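PDB 3W5M: alpha-L-rhamnosidase from Streptomyces avermitilis, which hydrolyses terminal alpha-L-rhamnose residues of substrates such as citrus flavonoids and gum arabic, and binds L-rhamnose through a calcium-dependent carbohydrate-binding module. Local coordinates for residues H24-W29 with D712-A717; G327-H332 with Q355-D360; A528-P533 with G904-P909; L817-N822 with A827-A832; P947-E952 with W971-G976. All coordinates share one frame; numbering follows the deposited sequence.

Contact 1. Residues H24-W29 with D712-A717; sequences HPRLSW and DRQVLA
The guanidinium of Arg26 meets Gln714 with a face and Asp712 with an edge. Over its centre lies the Gln714 amide, with NE2 3.5 Å above the guanidinium plane and the two flat groups only 18° apart, a stacked arrangement. The Asp712 carboxylate instead stands across the end of the arginine, its plane tilted 57° from the guanidinium, and NH1 alone makes the salt bridge: Arg26 NH1 is 2.8 Å from Asp712 OD1 and 3.0 Å from Asp712 OD2. Both bonds are bent and weak as hydrogen bonds, since one nitrogen straddles two oxygens. A bend at chi3 (-63°) in the arginine brings the group into this position. Asp712 is also the N-cap of helix 713-732. Its OD1 takes the Val715 N proton over 3.0 Å, from above the carboxylate plane, while OD2 is bonded to Tyr13 OH. Two waters lie at the guanidinium edge: one accepts from Arg26 NH2 and donates to Asp712 OD2, the other accepts from Arg26 NH1 and from Gln714 N. Arg26 NH2 has a second ionic partner in Glu12, on the N-terminal immunoglobulin-like domain. The contact thus joins that domain to the start of a helix in the catalytic barrel. The buried charge of Arg26 is probably balanced by an acid from each domain, Glu12 and Asp712, and would offset the negative charge of the helix-capping carboxylate.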
# COMPACT_ATOMS: atom_id res chain seq x y z
N HIS A 24 -8.81 -20.32 -16.36
CA HIS A 24 -10.26 -20.26 -16.47
C HIS A 24 -10.77 -18.91 -16.02
O HIS A 24 -11.37 -18.78 -14.92
CB HIS A 24 -10.86 -21.40 -15.64
CG HIS A 24 -10.33 -22.74 -16.02
ND1 HIS A 24 -10.77 -23.42 -17.13
CD2 HIS A 24 -9.33 -23.49 -15.49
CE1 HIS A 24 -10.10 -24.56 -17.25
NE2 HIS A 24 -9.21 -24.62 -16.27
N PRO A 25 -10.55 -17.87 -16.86
CA PRO A 25 -10.95 -16.51 -16.47
C PRO A 25 -12.45 -16.45 -16.17
O PRO A 25 -13.24 -17.07 -16.89
CB PRO A 25 -10.59 -15.63 -17.69
CG PRO A 25 -10.28 -16.58 -18.79
CD PRO A 25 -9.89 -17.90 -18.17
N ARG A 26 -12.83 -15.71 -15.14
CA ARG A 26 -14.24 -15.67 -14.68
C ARG A 26 -14.98 -14.51 -15.30
O ARG A 26 -14.58 -13.35 -15.15
CB ARG A 26 -14.30 -15.60 -13.16
CG ARG A 26 -13.78 -16.89 -12.51
CD ARG A 26 -13.57 -16.70 -11.00
NE ARG A 26 -12.54 -15.69 -10.77
CZ ARG A 26 -12.30 -15.11 -9.59
NH1 ARG A 26 -13.02 -15.43 -8.51
NH2 ARG A 26 -11.36 -14.19 -9.50
N LEU A 27 -16.09 -14.83 -15.95
CA LEU A 27 -16.83 -13.88 -16.78
C LEU A 27 -18.05 -13.39 -16.00
O LEU A 27 -18.68 -14.17 -15.26
CB LEU A 27 -17.28 -14.62 -18.05
CG LEU A 27 -16.18 -15.27 -18.89
CD1 LEU A 27 -16.82 -16.04 -20.04
CD2 LEU A 27 -15.25 -14.21 -19.43
N SER A 28 -18.40 -12.11 -16.17
CA SER A 28 -19.56 -11.54 -15.50
C SER A 28 -20.40 -10.72 -16.46
O SER A 28 -19.85 -10.03 -17.34
CB SER A 28 -19.14 -10.64 -14.33
OG SER A 28 -18.54 -11.41 -13.26
N TRP A 29 -21.72 -10.76 -16.30
CA TRP A 29 -22.63 -9.98 -17.16
C TRP A 29 -23.76 -9.29 -16.38
O TRP A 29 -24.87 -9.80 -16.28
CB TRP A 29 -23.16 -10.81 -18.36
CG TRP A 29 -23.66 -12.21 -18.03
CD1 TRP A 29 -24.93 -12.56 -17.68
CD2 TRP A 29 -22.90 -13.42 -18.08
NE1 TRP A 29 -25.00 -13.93 -17.47
CE2 TRP A 29 -23.77 -14.47 -17.71
CE3 TRP A 29 -21.56 -13.72 -18.36
CZ2 TRP A 29 -23.36 -15.81 -17.65
CZ3 TRP A 29 -21.16 -15.06 -18.34
CH2 TRP A 29 -22.05 -16.08 -17.96
N ASP A 712 -17.51 -14.26 -4.23
CA ASP A 712 -16.36 -14.88 -4.88
C ASP A 712 -16.01 -16.24 -4.26
O ASP A 712 -15.31 -16.28 -3.24
CB ASP A 712 -15.14 -13.95 -4.76
CG ASP A 712 -13.99 -14.36 -5.66
OD1 ASP A 712 -13.70 -15.57 -5.77
OD2 ASP A 712 -13.35 -13.45 -6.25
N ARG A 713 -16.48 -17.33 -4.88
CA ARG A 713 -16.24 -18.68 -4.33
C ARG A 713 -14.80 -19.09 -4.48
O ARG A 713 -14.30 -19.84 -3.68
CB ARG A 713 -17.18 -19.76 -4.94
CG ARG A 713 -18.67 -19.49 -4.65
CD ARG A 713 -19.62 -20.43 -5.38
NE ARG A 713 -19.84 -21.69 -4.66
CZ ARG A 713 -19.26 -22.85 -4.98
NH1 ARG A 713 -18.41 -22.92 -5.99
NH2 ARG A 713 -19.52 -23.94 -4.27
N GLN A 714 -14.10 -18.59 -5.49
CA GLN A 714 -12.72 -18.99 -5.69
C GLN A 714 -11.81 -18.52 -4.54
O GLN A 714 -10.87 -19.22 -4.17
CB GLN A 714 -12.19 -18.47 -7.03
CG GLN A 714 -10.76 -18.84 -7.31
CD GLN A 714 -10.37 -18.45 -8.73
OE1 GLN A 714 -10.69 -19.16 -9.68
NE2 GLN A 714 -9.68 -17.31 -8.88
N VAL A 715 -12.11 -17.35 -4.00
CA VAL A 715 -11.35 -16.82 -2.87
C VAL A 715 -11.46 -17.78 -1.67
O VAL A 715 -10.47 -18.00 -0.98
CB VAL A 715 -11.84 -15.41 -2.49
CG1 VAL A 715 -11.29 -14.98 -1.16
CG2 VAL A 715 -11.37 -14.41 -3.55
N LEU A 716 -12.64 -18.35 -1.46
CA LEU A 716 -12.80 -19.31 -0.35
C LEU A 716 -12.07 -20.61 -0.62
O LEU A 716 -11.36 -21.13 0.25
CB LEU A 716 -14.28 -19.60 -0.09
CG LEU A 716 -15.20 -18.45 0.32
CD1 LEU A 716 -16.57 -19.06 0.60
CD2 LEU A 716 -14.66 -17.69 1.53
N ALA A 717 -12.23 -21.15 -1.83
CA ALA A 717 -11.53 -22.39 -2.17
C ALA A 717 -10.00 -22.26 -2.00
O ALA A 717 -9.34 -23.16 -1.50
CB ALA A 717 -11.92 -22.86 -3.57
O HOH W 1 -11.55 -19.43 -12.21
O HOH W 2 -10.77 -13.23 -6.65
O HOH W 3 -15.34 -17.22 -8.01

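Contact 2. Residues G327-H332 with Q355-D360; sequences GLYEAH and QYQTYD
Tyr329 OH is met by two side chains of the strand opposite, Gln357 and Tyr359. It donates to Gln357 OE1 over a very short 2.5 Å, and the amide oxygen lies at the edge of the Tyr329 ring, close to its plane. Tyr359 OH stands 3.2 Å from Tyr329 OH, but the bond from Tyr359 is not settled, since its one proton has another acceptor within reach, the firmer partner Asp341 OD2. In turn, Tyr329 OH sits at the edge of the Tyr359 ring, 3.6 Å from its CE2, and the two phenols approach from opposite directions. Tyr329 carries CG between its backbone N and carbonyl carbon (chi1 74°), and from there the long ring spans the gap to the other strand. A bend at chi2 (62°) turns the Gln357 amide back so that OE1 faces the tyrosine oxygen, which CB and CG also touch. The far end of this amide is held too: Gln357 NE2 bonds to Gln475 OE1 and, weakly, to Gln355 O at 3.4 Å, which probably fixes the way OE1 faces. The backbones stay apart, with the CA atoms of Tyr329 and Gln357 10.8 Å from each other. Strand 328-333 and strand 353-360 belong to separate sheets, and side chains alone bridge them here, an arrangement typical of the interior of a beta-sandwich, in a domain related to the galactose-binding-like folds.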
# COMPACT_ATOMS: atom_id res chain seq x y z
N GLY A 327 12.98 -4.63 -7.85
CA GLY A 327 13.16 -3.18 -7.69
C GLY A 327 11.94 -2.48 -8.27
O GLY A 327 10.81 -2.96 -8.11
N LEU A 328 12.15 -1.36 -8.97
CA LEU A 328 11.04 -0.67 -9.62
C LEU A 328 11.58 -0.22 -10.97
O LEU A 328 12.79 -0.03 -11.10
CB LEU A 328 10.63 0.62 -8.85
CG LEU A 328 10.26 0.50 -7.37
CD1 LEU A 328 10.11 1.92 -6.82
CD2 LEU A 328 8.96 -0.27 -7.20
N TYR A 329 10.68 -0.03 -11.93
CA TYR A 329 11.11 0.41 -13.26
C TYR A 329 10.06 1.35 -13.86
O TYR A 329 8.88 1.35 -13.46
CB TYR A 329 11.37 -0.78 -14.20
CG TYR A 329 10.10 -1.43 -14.67
CD1 TYR A 329 9.39 -2.33 -13.83
CD2 TYR A 329 9.56 -1.13 -15.90
CE1 TYR A 329 8.20 -2.88 -14.23
CE2 TYR A 329 8.35 -1.69 -16.31
CZ TYR A 329 7.68 -2.57 -15.47
OH TYR A 329 6.49 -3.13 -15.85
N GLU A 330 10.51 2.10 -14.86
CA GLU A 330 9.61 2.85 -15.74
C GLU A 330 10.25 2.73 -17.10
O GLU A 330 11.43 3.05 -17.23
CB GLU A 330 9.58 4.31 -15.36
CG GLU A 330 8.56 5.11 -16.14
CD GLU A 330 8.63 6.58 -15.75
OE1 GLU A 330 9.45 7.33 -16.32
OE2 GLU A 330 7.87 6.96 -14.84
N ALA A 331 9.49 2.25 -18.07
CA ALA A 331 10.01 1.99 -19.39
C ALA A 331 9.56 3.07 -20.35
O ALA A 331 8.48 3.67 -20.19
CB ALA A 331 9.52 0.64 -19.90
N HIS A 332 10.39 3.24 -21.36
CA HIS A 332 10.21 4.23 -22.42
C HIS A 332 10.53 3.57 -23.75
O HIS A 332 11.43 2.73 -23.84
CB HIS A 332 11.19 5.39 -22.19
CG HIS A 332 10.83 6.23 -21.00
ND1 HIS A 332 11.04 5.82 -19.70
CD2 HIS A 332 10.21 7.44 -20.93
CE1 HIS A 332 10.58 6.74 -18.87
NE2 HIS A 332 10.06 7.73 -19.59
N GLN A 355 5.63 -9.96 -9.93
CA GLN A 355 4.50 -9.74 -10.84
C GLN A 355 5.01 -8.98 -12.07
O GLN A 355 5.85 -8.11 -11.93
CB GLN A 355 3.39 -8.96 -10.13
CG GLN A 355 2.80 -9.74 -8.98
CD GLN A 355 1.41 -9.28 -8.56
OE1 GLN A 355 0.39 -9.97 -8.79
NE2 GLN A 355 1.37 -8.12 -7.96
N TYR A 356 4.55 -9.35 -13.26
CA TYR A 356 4.94 -8.61 -14.50
C TYR A 356 3.74 -7.86 -15.09
O TYR A 356 2.55 -8.17 -14.80
CB TYR A 356 5.58 -9.54 -15.56
CG TYR A 356 4.60 -10.45 -16.28
CD1 TYR A 356 3.86 -9.99 -17.38
CD2 TYR A 356 4.40 -11.77 -15.84
CE1 TYR A 356 2.95 -10.82 -18.04
CE2 TYR A 356 3.51 -12.61 -16.51
CZ TYR A 356 2.79 -12.14 -17.59
OH TYR A 356 1.87 -12.94 -18.24
N GLN A 357 4.05 -6.85 -15.89
CA GLN A 357 3.05 -5.97 -16.51
C GLN A 357 3.08 -6.17 -18.02
O GLN A 357 4.12 -6.53 -18.57
CB GLN A 357 3.32 -4.48 -16.19
CG GLN A 357 3.27 -4.09 -14.70
CD GLN A 357 4.32 -4.78 -13.85
OE1 GLN A 357 5.53 -4.63 -14.10
NE2 GLN A 357 3.86 -5.58 -12.87
N THR A 358 1.94 -5.95 -18.65
CA THR A 358 1.79 -6.09 -20.11
C THR A 358 1.30 -4.75 -20.67
O THR A 358 0.31 -4.20 -20.16
CB THR A 358 0.76 -7.17 -20.47
OG1 THR A 358 1.17 -8.43 -19.90
CG2 THR A 358 0.66 -7.34 -21.99
N TYR A 359 1.98 -4.25 -21.70
CA TYR A 359 1.62 -2.97 -22.31
C TYR A 359 1.42 -3.13 -23.80
O TYR A 359 2.17 -3.85 -24.45
CB TYR A 359 2.69 -1.90 -22.04
CG TYR A 359 3.06 -1.72 -20.59
CD1 TYR A 359 2.27 -0.92 -19.74
CD2 TYR A 359 4.20 -2.35 -20.05
CE1 TYR A 359 2.60 -0.74 -18.40
CE2 TYR A 359 4.53 -2.18 -18.70
CZ TYR A 359 3.72 -1.37 -17.88
OH TYR A 359 4.04 -1.19 -16.54
N ASP A 360 0.40 -2.45 -24.32
CA ASP A 360 0.15 -2.38 -25.75
C ASP A 360 0.99 -1.25 -26.32
O ASP A 360 0.74 -0.06 -26.01
CB ASP A 360 -1.33 -2.10 -25.99
CG ASP A 360 -1.69 -1.97 -27.48
OD1 ASP A 360 -0.81 -1.65 -28.32
OD2 ASP A 360 -2.88 -2.20 -27.79

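Contact 3. Residues A528-P533 with G904-P909; sequences AEVLNP and GGFQTP
The extended backbone of Val530 to Asn532 passes the loop that carries Phe906 without a backbone bond, the nearest CA atoms, those of Asn532 and Gly905, being 8.9 Å apart. Val530 and Leu531 lie on the weakly bonded first arm of a short beta hairpin with strand 537-538, on the concanavalin-like domain; loop 904-909 belongs to the six-hairpin catalytic domain, an (alpha/alpha)6-barrel. Phe906 makes the link. With CG anti to its carbonyl carbon (chi1 -64°), the ring reaches out from the loop and puts its far end against the hairpin. Val530 CG2 touches that end obliquely, 3.7 Å from Phe906 CZ, while Tyr538 of the partner arm meets the ring with its plane inclined by about 30°. On the CE2 side the Asn532 side chain crosses that of Phe906 at about a right angle, with amide and ring planes 62° apart and Asn532 ND2 bonded to Thr536 OG1. The Phe906 side chain is about 11 Å from that of Glu895, the probable proton acceptor, and the Val530 side chain about 11 Å from that of the rhamnose-binding Arg634, so this surface packing lies near the active site. In the plane of the Phe906 ring, at its edge, Leu531 O approaches CZ to 3.3 Å.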
# COMPACT_ATOMS: atom_id res chain seq x y z
N ALA A 528 4.52 16.47 5.17
CA ALA A 528 3.98 16.27 6.54
C ALA A 528 2.50 16.08 6.54
O ALA A 528 1.77 16.65 5.72
CB ALA A 528 4.33 17.45 7.44
N GLU A 529 2.02 15.33 7.53
CA GLU A 529 0.58 15.10 7.68
C GLU A 529 -0.11 16.24 8.43
O GLU A 529 -1.29 16.49 8.21
CB GLU A 529 0.36 13.79 8.48
CG GLU A 529 0.94 12.52 7.89
CD GLU A 529 0.37 11.28 8.59
OE1 GLU A 529 0.84 10.96 9.72
OE2 GLU A 529 -0.56 10.65 8.02
N VAL A 530 0.62 16.90 9.33
CA VAL A 530 0.06 17.94 10.23
C VAL A 530 1.07 19.07 10.44
O VAL A 530 2.24 18.96 10.03
CB VAL A 530 -0.35 17.35 11.60
CG1 VAL A 530 -1.51 16.35 11.43
CG2 VAL A 530 0.83 16.68 12.28
N LEU A 531 0.60 20.15 11.08
CA LEU A 531 1.40 21.34 11.36
C LEU A 531 1.56 21.55 12.85
O LEU A 531 0.75 21.06 13.65
CB LEU A 531 0.73 22.59 10.78
CG LEU A 531 0.49 22.71 9.27
CD1 LEU A 531 -0.20 24.03 8.96
CD2 LEU A 531 1.78 22.58 8.47
N ASN A 532 2.63 22.23 13.24
CA ASN A 532 2.76 22.72 14.61
C ASN A 532 1.89 23.97 14.77
O ASN A 532 1.50 24.58 13.77
CB ASN A 532 4.23 23.07 14.92
CG ASN A 532 5.16 21.89 14.84
OD1 ASN A 532 5.04 20.93 15.61
ND2 ASN A 532 6.11 21.95 13.92
N PRO A 533 1.60 24.39 16.03
CA PRO A 533 0.76 25.60 16.17
C PRO A 533 1.34 26.86 15.50
O PRO A 533 0.57 27.73 15.11
CB PRO A 533 0.63 25.78 17.69
CG PRO A 533 0.89 24.44 18.27
CD PRO A 533 1.88 23.76 17.35
N GLY A 904 -4.38 19.91 22.91
CA GLY A 904 -3.81 20.47 21.68
C GLY A 904 -2.49 19.85 21.24
O GLY A 904 -2.11 19.99 20.08
N GLY A 905 -1.79 19.17 22.15
CA GLY A 905 -0.52 18.53 21.80
C GLY A 905 -0.71 17.25 20.98
O GLY A 905 -1.82 16.74 20.84
N PHE A 906 0.40 16.74 20.45
CA PHE A 906 0.38 15.47 19.72
C PHE A 906 0.64 14.31 20.66
O PHE A 906 1.33 14.46 21.68
CB PHE A 906 1.44 15.48 18.62
CG PHE A 906 1.20 16.50 17.56
CD1 PHE A 906 0.01 16.50 16.83
CD2 PHE A 906 2.18 17.46 17.25
CE1 PHE A 906 -0.21 17.44 15.83
CE2 PHE A 906 1.94 18.40 16.27
CZ PHE A 906 0.76 18.39 15.55
N GLN A 907 0.09 13.15 20.33
CA GLN A 907 0.47 11.93 21.00
C GLN A 907 1.93 11.63 20.69
O GLN A 907 2.58 12.37 19.91
CB GLN A 907 -0.44 10.78 20.56
CG GLN A 907 -1.51 10.41 21.59
CD GLN A 907 -0.95 9.64 22.77
OE1 GLN A 907 0.25 9.38 22.87
NE2 GLN A 907 -1.84 9.27 23.69
N THR A 908 2.46 10.57 21.28
CA THR A 908 3.89 10.30 21.15
C THR A 908 4.31 9.96 19.72
O THR A 908 3.77 9.02 19.12
CB THR A 908 4.39 9.19 22.09
OG1 THR A 908 5.75 8.91 21.76
CG2 THR A 908 3.59 7.90 21.93
N PRO A 909 5.33 10.68 19.20
CA PRO A 909 5.90 10.40 17.86
C PRO A 909 6.52 9.02 17.75
O PRO A 909 6.90 8.60 16.65
CB PRO A 909 6.97 11.49 17.70
CG PRO A 909 7.35 11.87 19.11
CD PRO A 909 6.05 11.79 19.87

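Contact 4. Residues L817-N822 with A827-A832; sequences LTLSMN and ALRKAA
A Schellman motif ends helix 812-820, and Arg829 of the next helix bonds to one of its carbonyls, Leu819 O. Asn822, the C-prime residue with positive phi, turns the chain so that Asn822 N gives the same oxygen a weak 3.4 Å bond. Arg829 NH1 donates to Leu819 O over 3.0 Å, nearly straight at 167°, in the carbonyl plane and on a lone pair. A water accepts from Arg829 NH2 and lies 2.9 Å from Leu819 O. The leucine side chain completes the hold: its CD2 sits over the centre of the guanidinium, 3.8 Å from Arg829 CZ, and 4.2 Å from Ala832 CB one turn further on. Arg829 is bent at chi3 (61°), which folds the guanidinium back over Leu819. The two helices are consecutive in the catalytic domain, with Val824 of the short connection packed against both Leu819 and Arg829, while helix 854-863 reaches Leu819 through Val860 and helix 756-777 covers Met821.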
# COMPACT_ATOMS: atom_id res chain seq x y z
N LEU A 817 -17.31 -8.10 21.46
CA LEU A 817 -16.76 -9.26 20.76
C LEU A 817 -17.55 -10.53 21.01
O LEU A 817 -17.77 -11.33 20.09
CB LEU A 817 -15.29 -9.47 21.12
CG LEU A 817 -14.38 -8.45 20.42
CD1 LEU A 817 -13.03 -8.40 21.08
CD2 LEU A 817 -14.24 -8.75 18.93
N THR A 818 -17.96 -10.73 22.27
CA THR A 818 -18.74 -11.91 22.62
C THR A 818 -20.12 -11.88 21.99
O THR A 818 -20.58 -12.93 21.53
CB THR A 818 -18.87 -12.09 24.14
OG1 THR A 818 -19.51 -10.93 24.70
CG2 THR A 818 -17.50 -12.28 24.73
N LEU A 819 -20.77 -10.71 21.94
CA LEU A 819 -22.07 -10.60 21.28
C LEU A 819 -21.93 -10.77 19.77
O LEU A 819 -22.73 -11.49 19.13
CB LEU A 819 -22.76 -9.27 21.61
CG LEU A 819 -23.25 -9.24 23.06
CD1 LEU A 819 -23.46 -7.79 23.45
CD2 LEU A 819 -24.53 -10.07 23.22
N SER A 820 -20.90 -10.15 19.20
CA SER A 820 -20.66 -10.22 17.75
C SER A 820 -20.41 -11.64 17.24
O SER A 820 -20.95 -12.03 16.21
CB SER A 820 -19.45 -9.35 17.38
OG SER A 820 -19.42 -9.19 15.97
N MET A 821 -19.57 -12.38 17.95
CA MET A 821 -19.10 -13.69 17.53
C MET A 821 -19.99 -14.82 18.05
O MET A 821 -19.66 -16.00 17.90
CB MET A 821 -17.64 -13.92 17.97
CG MET A 821 -16.67 -12.92 17.33
SD MET A 821 -15.02 -13.02 18.01
CE MET A 821 -14.16 -11.88 16.89
N ASN A 822 -21.12 -14.44 18.64
CA ASN A 822 -22.15 -15.37 19.13
C ASN A 822 -21.59 -16.29 20.19
O ASN A 822 -21.83 -17.51 20.17
CB ASN A 822 -22.81 -16.11 17.95
CG ASN A 822 -23.43 -15.15 16.95
OD1 ASN A 822 -24.18 -14.25 17.33
ND2 ASN A 822 -23.10 -15.30 15.67
N ALA A 827 -29.44 -17.08 26.42
CA ALA A 827 -30.18 -16.65 27.61
C ALA A 827 -29.61 -15.39 28.21
O ALA A 827 -30.32 -14.68 28.92
CB ALA A 827 -30.18 -17.76 28.66
N LEU A 828 -28.35 -15.09 27.90
CA LEU A 828 -27.63 -13.99 28.55
C LEU A 828 -27.26 -12.85 27.61
O LEU A 828 -26.57 -11.94 28.01
CB LEU A 828 -26.37 -14.54 29.21
CG LEU A 828 -26.62 -15.30 30.52
CD1 LEU A 828 -25.41 -16.11 30.93
CD2 LEU A 828 -27.05 -14.30 31.60
N ARG A 829 -27.72 -12.90 26.36
CA ARG A 829 -27.42 -11.81 25.41
C ARG A 829 -28.01 -10.47 25.83
O ARG A 829 -27.34 -9.45 25.77
CB ARG A 829 -27.85 -12.19 23.99
CG ARG A 829 -26.93 -13.22 23.36
CD ARG A 829 -27.34 -13.53 21.92
NE ARG A 829 -27.28 -12.35 21.06
CZ ARG A 829 -26.19 -11.98 20.37
NH1 ARG A 829 -25.08 -12.70 20.46
NH2 ARG A 829 -26.23 -10.89 19.62
N LYS A 830 -29.26 -10.48 26.28
CA LYS A 830 -29.90 -9.28 26.79
C LYS A 830 -29.06 -8.65 27.90
O LYS A 830 -28.80 -7.45 27.85
CB LYS A 830 -31.31 -9.60 27.30
CG LYS A 830 -32.15 -8.38 27.64
CD LYS A 830 -33.60 -8.78 27.88
CE LYS A 830 -34.47 -7.55 28.08
NZ LYS A 830 -34.13 -6.83 29.34
N ALA A 831 -28.66 -9.46 28.89
CA ALA A 831 -27.85 -8.99 30.02
C ALA A 831 -26.51 -8.43 29.57
O ALA A 831 -26.09 -7.35 30.04
CB ALA A 831 -27.64 -10.11 31.04
N ALA A 832 -25.83 -9.15 28.66
CA ALA A 832 -24.53 -8.70 28.15
C ALA A 832 -24.66 -7.40 27.40
O ALA A 832 -23.83 -6.49 27.58
CB ALA A 832 -23.85 -9.79 27.32
O HOH W 4 -24.56 -9.61 17.82

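Contact 5. Residues P947-E952 with W971-G976; sequences PRPGGE and WQQRSG
Trp971 lies with one face of its indole under two prolines, Pro947 and Pro949. From CB, on strand 965-974, the first torsion (62°) sets CG between the backbone N and the carbonyl carbon, and the ring extends from there toward the loop 947-952. The five-membered ring comes first: CD1 is 3.6 Å from Pro947 CB, and NE1 approaches that carbon to 3.4 Å. Pro947 CB stands 3.8 Å from the centroid of this ring, 29° off its normal, a CH-pi contact. NE1 itself donates to Ile930 O, so the indole N-H is satisfied. CE2, at the junction of the rings, still feels Pro947 CB at 4.0 Å. Further out the partner changes: CZ3 meets Pro949 CG at 3.7 Å, and CH2, at the far end, meets Pro949 CB. Pro949 CG lies over the six-membered ring of Trp971, 26° off the normal of that ring, in a second CH-pi contact on the same face. Gln973, two residues on, brings the amide at the end of its extended side chain up to Pro949, with Gln973 OE1 3.8 Å from Pro949 CB. Phe978 touches Pro949 and Leu980 touches Trp971, both from strand 977-984, in the C-terminal beta-sandwich. No hydrogen bond crosses between the segments: the hold is probably mainly dispersion, with a modest electrostatic part from proline C-H groups facing the electron-rich indole, and needs no exact donor-acceptor pairing.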
# COMPACT_ATOMS: atom_id res chain seq x y z
N PRO A 947 -33.01 0.65 5.99
CA PRO A 947 -32.60 1.94 6.54
C PRO A 947 -33.23 2.11 7.91
O PRO A 947 -34.43 1.84 8.09
CB PRO A 947 -33.17 2.95 5.54
CG PRO A 947 -34.27 2.23 4.82
CD PRO A 947 -33.80 0.82 4.75
N ARG A 948 -32.43 2.54 8.89
CA ARG A 948 -32.93 2.81 10.21
C ARG A 948 -32.70 4.27 10.57
O ARG A 948 -31.66 4.58 11.16
CB ARG A 948 -32.25 1.90 11.23
CG ARG A 948 -32.38 0.41 10.95
CD ARG A 948 -31.26 -0.31 11.65
NE ARG A 948 -31.43 -1.76 11.75
CZ ARG A 948 -32.09 -2.36 12.74
NH1 ARG A 948 -32.68 -1.64 13.68
NH2 ARG A 948 -32.16 -3.68 12.79
N PRO A 949 -33.65 5.16 10.24
CA PRO A 949 -33.54 6.57 10.60
C PRO A 949 -33.35 6.72 12.11
O PRO A 949 -33.75 5.83 12.87
CB PRO A 949 -34.88 7.17 10.17
CG PRO A 949 -35.43 6.21 9.17
CD PRO A 949 -34.98 4.87 9.66
N GLY A 950 -32.71 7.81 12.52
CA GLY A 950 -32.25 7.97 13.89
C GLY A 950 -31.29 9.14 13.94
O GLY A 950 -31.01 9.76 12.89
N GLY A 951 -30.80 9.46 15.13
CA GLY A 951 -29.91 10.62 15.31
C GLY A 951 -30.42 11.83 14.55
O GLY A 951 -31.60 12.16 14.62
N GLU A 952 -29.55 12.45 13.76
CA GLU A 952 -29.88 13.68 13.07
C GLU A 952 -30.15 13.40 11.61
O GLU A 952 -30.29 14.34 10.82
CB GLU A 952 -28.74 14.70 13.17
CG GLU A 952 -27.95 14.69 14.47
CD GLU A 952 -26.75 15.64 14.46
OE1 GLU A 952 -26.61 16.46 13.52
OE2 GLU A 952 -25.95 15.56 15.41
N TRP A 971 -33.94 7.71 0.69
CA TRP A 971 -35.07 7.84 1.61
C TRP A 971 -35.10 9.21 2.28
O TRP A 971 -34.07 9.88 2.42
CB TRP A 971 -35.10 6.72 2.65
CG TRP A 971 -33.92 6.62 3.58
CD1 TRP A 971 -32.82 5.82 3.43
CD2 TRP A 971 -33.75 7.30 4.83
NE1 TRP A 971 -31.97 5.97 4.50
CE2 TRP A 971 -32.52 6.87 5.38
CE3 TRP A 971 -34.52 8.24 5.55
CZ2 TRP A 971 -32.03 7.36 6.60
CZ3 TRP A 971 -34.03 8.72 6.77
CH2 TRP A 971 -32.80 8.27 7.27
N GLN A 972 -36.31 9.61 2.68
CA GLN A 972 -36.55 10.92 3.28
C GLN A 972 -37.67 10.80 4.31
O GLN A 972 -38.71 10.20 4.01
CB GLN A 972 -36.94 11.92 2.21
CG GLN A 972 -37.15 13.34 2.70
CD GLN A 972 -37.30 14.33 1.56
OE1 GLN A 972 -37.41 13.95 0.39
NE2 GLN A 972 -37.32 15.62 1.89
N GLN A 973 -37.43 11.33 5.50
CA GLN A 973 -38.48 11.59 6.50
C GLN A 973 -38.88 13.06 6.44
O GLN A 973 -38.04 13.95 6.65
CB GLN A 973 -37.98 11.33 7.90
CG GLN A 973 -37.90 9.88 8.28
CD GLN A 973 -37.62 9.70 9.76
OE1 GLN A 973 -36.78 10.40 10.34
NE2 GLN A 973 -38.33 8.78 10.38
N ARG A 974 -40.16 13.33 6.16
CA ARG A 974 -40.67 14.69 6.23
C ARG A 974 -42.15 14.74 6.59
O ARG A 974 -42.91 13.84 6.26
CB ARG A 974 -40.39 15.46 4.95
CG ARG A 974 -39.88 16.87 5.23
CD ARG A 974 -39.19 17.47 4.01
NE ARG A 974 -39.93 17.17 2.78
CZ ARG A 974 -41.02 17.82 2.38
NH1 ARG A 974 -41.53 18.82 3.10
NH2 ARG A 974 -41.62 17.46 1.25
N SER A 975 -42.51 15.83 7.28
CA SER A 975 -43.84 16.03 7.88
C SER A 975 -44.61 14.76 8.21
O SER A 975 -45.71 14.55 7.71
CB SER A 975 -44.69 16.99 7.04
OG SER A 975 -44.86 16.48 5.74
N GLY A 976 -44.02 13.91 9.06
CA GLY A 976 -44.67 12.67 9.50
C GLY A 976 -44.45 11.51 8.53
O GLY A 976 -44.43 10.34 8.94

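How the contacts relate
The five contacts are spread over the domains without touching. Contacts 1 and 3 are interdomain: each ties the catalytic (alpha/alpha)6-barrel to a beta domain, but their centres are 45 Å apart, on opposite sides of the chain's centre, and their segments alternate along the sequence. Contacts 2, 4 and 5 each lie within one domain. Contacts 4 and 5 share a side of the molecule, with nearest atoms about 12 Å apart; the same gap separates contacts 1 and 2. Contact 2 is about 51 Å, centre to centre, from both 4 and 5. Contact 3 alone lies near the rhamnose-binding active site, while the other four are away from the known catalytic, sugar and calcium sites.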